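Local structure of core protein P7 (Pseudomonas phage phi12, 2Q82) at residues L26-H31 against V83-V88. The protein is a core protein of the phage particle, probably a structural component of the inner viral core. Residues are numbered along the deposited sequence; the frame is centred on the assembly and turned at random.
Sequences LMVMSH and VNIIRV
Leu26 and Val28 each use both backbone N and O to join residues 84-88, giving four hydrogen bonds between two parallel strands. Leu26 N donates to Asn84 O at 2.8 Å, almost straight (172° at the hydrogen), and its O accepts Ile86 N; Val28 N then donates to Ile86 O, and Val28 O accepts Val88 N. Beyond the last of these a water continues the pairing, accepting from Ser30 N and donating to Val88 O where the strands separate. The carbonyl oxygens of Leu26, Ile86 and Val28 each take a second, weaker CA-H...O contact, as from Met27 CA to Ile86 O at 3.3 Å.

Apolar contacts cover both faces of the pair. On one, selenomethionine Met27 bends at chi2 and chi3 (-82° and 97°), which brings CE alongside Ile86. This CE lies 3.7 Å from Ile86 CD1, the two side chains running the same way. Val88 lies across Met27 at about a right angle, its CG1 3.9 Å from Met27 CB, while its other methyl, CG2, meets Met29 CB at 3.8 Å. On the other face Val28 CG2 and Ile85 CG2 touch methyl to methyl at 3.5 Å; Leu26 on this face packs on Ala52 of helix 49-52.

Arg87 NH1 is hydrogen-bonded to Leu107 O. Backbone hydrogen bonds tie strand 25-30 to strand 59-63, and Arg87 to Val110 of strand 109-111. The first and fourth strands in the chain, 25-30 and 84-89, are thus inner neighbours in a parallel sheet ordered 42-45, 59-63, 25-30, 84-89, 109-111, as in alpha/beta folds with a parallel central sheet.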
ATOM      1  N   LEU A  26      11.368   1.673   3.802  1.00 29.43           N
ATOM      2  CA  LEU A  26      10.592   1.247   4.936  1.00 26.76           C
ATOM      3  C   LEU A  26      11.252   0.010   5.513  1.00 26.60           C
ATOM      4  O   LEU A  26      11.458  -0.962   4.793  1.00 25.22           O
ATOM      5  CB  LEU A  26       9.175   0.904   4.502  1.00 25.10           C
ATOM      6  CG  LEU A  26       8.385   0.181   5.591  1.00 24.86           C
ATOM      7  CD1 LEU A  26       8.098   1.124   6.731  1.00 24.68           C
ATOM      8  CD2 LEU A  26       7.103  -0.358   5.029  1.00 27.23           C
HETATM    9  N   MSE A  27      11.623   0.029   6.794  1.00 27.25           N
HETATM   10  CA  MSE A  27      12.197  -1.201   7.318  1.00 31.21           C
HETATM   11  C   MSE A  27      11.069  -2.085   7.728  1.00 26.81           C
HETATM   12  O   MSE A  27      10.072  -1.658   8.302  1.00 23.54           O
HETATM   13  CB  MSE A  27      13.030  -1.088   8.579  1.00 39.62           C
HETATM   14  CG  MSE A  27      13.738   0.157   8.854  1.00 56.39           C
HETATM   15 SE   MSE A  27      15.358   0.202   7.908  1.00 69.87          SE
HETATM   16  CE  MSE A  27      14.522   1.228   6.559  1.00 73.56           C
ATOM     17  N   VAL A  28      11.329  -3.359   7.501  1.00 24.50           N
ATOM     18  CA  VAL A  28      10.401  -4.405   7.768  1.00 23.38           C
ATOM     19  C   VAL A  28      11.008  -5.453   8.666  1.00 24.41           C
ATOM     20  O   VAL A  28      12.052  -6.023   8.369  1.00 22.65           O
ATOM     21  CB  VAL A  28       9.990  -5.000   6.463  1.00 23.21           C
ATOM     22  CG1 VAL A  28       9.404  -6.340   6.670  1.00 25.80           C
ATOM     23  CG2 VAL A  28       9.020  -4.072   5.796  1.00 21.06           C
HETATM   24  N   MSE A  29      10.310  -5.737   9.754  1.00 23.19           N
HETATM   25  CA  MSE A  29      10.815  -6.684  10.725  1.00 24.79           C
HETATM   26  C   MSE A  29       9.916  -7.892  11.011  1.00 24.35           C
HETATM   27  O   MSE A  29       8.781  -7.730  11.450  1.00 21.03           O
HETATM   28  CB  MSE A  29      11.088  -5.919  12.021  1.00 27.23           C
HETATM   29  CG  MSE A  29      11.418  -6.769  13.212  1.00 35.78           C
HETATM   30 SE   MSE A  29      11.301  -5.775  14.899  1.00 38.18          SE
HETATM   31  CE  MSE A  29      11.857  -7.254  16.047  1.00 45.19           C
ATOM     32  N   SER A  30      10.442  -9.094  10.766  1.00 22.08           N
ATOM     33  CA  SER A  30       9.711 -10.326  11.033  1.00 23.71           C
ATOM     34  C   SER A  30       9.732 -10.562  12.532  1.00 26.32           C
ATOM     35  O   SER A  30      10.801 -10.740  13.124  1.00 25.81           O
ATOM     36  CB  SER A  30      10.354 -11.513  10.347  1.00 22.52           C
ATOM     37  OG  SER A  30       9.682 -12.707  10.714  1.00 24.28           O
ATOM     38  N   HIS A  31       8.551 -10.605  13.138  1.00 27.28           N
ATOM     39  CA  HIS A  31       8.491 -10.750  14.578  1.00 29.64           C
ATOM     40  C   HIS A  31       7.086 -10.963  15.137  1.00 30.31           C
ATOM     41  O   HIS A  31       6.151 -10.259  14.768  1.00 30.58           O
ATOM     42  CB  HIS A  31       9.099  -9.490  15.185  1.00 28.16           C
ATOM     43  CG  HIS A  31       8.993  -9.405  16.669  1.00 31.21           C
ATOM     44  ND1 HIS A  31       9.814 -10.130  17.521  1.00 31.29           N
ATOM     45  CD2 HIS A  31       8.199  -8.667  17.469  1.00 30.91           C
ATOM     46  CE1 HIS A  31       9.524  -9.831  18.765  1.00 33.16           C
ATOM     47  NE2 HIS A  31       8.539  -8.941  18.770  1.00 33.19           N
ATOM     48  N   VAL A  83       7.548   1.745  -2.503  1.00 36.50           N
ATOM     49  CA  VAL A  83       8.587   2.210  -1.609  1.00 37.29           C
ATOM     50  C   VAL A  83       9.551   1.063  -1.389  1.00 36.69           C
ATOM     51  O   VAL A  83       9.152  -0.096  -1.377  1.00 36.54           O
ATOM     52  CB  VAL A  83       8.003   2.676  -0.273  1.00 38.90           C
ATOM     53  CG1 VAL A  83       7.283   1.547   0.403  1.00 41.92           C
ATOM     54  CG2 VAL A  83       9.099   3.191   0.616  1.00 42.00           C
ATOM     55  N   ASN A  84      10.826   1.392  -1.238  1.00 35.35           N
ATOM     56  CA  ASN A  84      11.836   0.383  -1.025  1.00 35.55           C
ATOM     57  C   ASN A  84      11.644  -0.270   0.334  1.00 30.57           C
ATOM     58  O   ASN A  84      11.389   0.393   1.307  1.00 29.97           O
ATOM     59  CB  ASN A  84      13.227   0.989  -1.057  1.00 40.64           C
ATOM     60  CG  ASN A  84      14.283  -0.060  -1.234  1.00 49.15           C
ATOM     61  OD1 ASN A  84      15.318  -0.050  -0.562  1.00 55.67           O
ATOM     62  ND2 ASN A  84      14.030  -0.985  -2.145  1.00 52.87           N
ATOM     63  N   ILE A  85      11.806  -1.590   0.364  1.00 29.66           N
ATOM     64  CA  ILE A  85      11.650  -2.334   1.595  1.00 29.06           C
ATOM     65  C   ILE A  85      12.980  -2.916   1.983  1.00 29.27           C
ATOM     66  O   ILE A  85      13.690  -3.494   1.180  1.00 26.31           O
ATOM     67  CB  ILE A  85      10.690  -3.490   1.408  1.00 31.69           C
ATOM     68  CG1 ILE A  85       9.325  -2.947   1.025  1.00 34.68           C
ATOM     69  CG2 ILE A  85      10.629  -4.343   2.658  1.00 32.57           C
ATOM     70  CD1 ILE A  85       9.188  -2.738  -0.382  1.00 42.47           C
ATOM     71  N   ILE A  86      13.310  -2.759   3.262  1.00 25.09           N
ATOM     72  CA  ILE A  86      14.549  -3.281   3.761  1.00 25.82           C
ATOM     73  C   ILE A  86      14.186  -4.247   4.866  1.00 24.47           C
ATOM     74  O   ILE A  86      13.560  -3.854   5.852  1.00 23.16           O
ATOM     75  CB  ILE A  86      15.397  -2.163   4.351  1.00 27.45           C
ATOM     76  CG1 ILE A  86      15.949  -1.267   3.239  1.00 30.55           C
ATOM     77  CG2 ILE A  86      16.494  -2.757   5.173  1.00 29.84           C
ATOM     78  CD1 ILE A  86      16.510   0.067   3.719  1.00 33.17           C
ATOM     79  N   ARG A  87      14.587  -5.501   4.722  1.00 20.78           N
ATOM     80  CA  ARG A  87      14.283  -6.494   5.732  1.00 23.18           C
ATOM     81  C   ARG A  87      15.324  -6.450   6.840  1.00 24.89           C
ATOM     82  O   ARG A  87      16.512  -6.627   6.581  1.00 22.30           O
ATOM     83  CB  ARG A  87      14.275  -7.861   5.095  1.00 24.91           C
ATOM     84  CG  ARG A  87      14.073  -8.981   6.052  1.00 26.75           C
ATOM     85  CD  ARG A  87      14.115 -10.257   5.272  1.00 31.13           C
ATOM     86  NE  ARG A  87      14.138 -11.404   6.155  1.00 33.35           N
ATOM     87  CZ  ARG A  87      14.444 -12.632   5.764  1.00 34.56           C
ATOM     88  NH1 ARG A  87      14.753 -12.876   4.499  1.00 33.95           N
ATOM     89  NH2 ARG A  87      14.450 -13.617   6.646  1.00 33.21           N
ATOM     90  N   VAL A  88      14.887  -6.221   8.073  1.00 22.27           N
ATOM     91  CA  VAL A  88      15.852  -6.146   9.154  1.00 23.10           C
ATOM     92  C   VAL A  88      15.855  -7.279  10.149  1.00 22.82           C
ATOM     93  O   VAL A  88      14.824  -7.843  10.515  1.00 22.12           O
ATOM     94  CB  VAL A  88      15.739  -4.836   9.943  1.00 21.67           C
ATOM     95  CG1 VAL A  88      15.967  -3.670   9.022  1.00 24.73           C
ATOM     96  CG2 VAL A  88      14.385  -4.739  10.621  1.00 20.73           C
TER
HETATM   97  O   HOH W   1      12.916  -9.643   9.648  1.00 26.41           O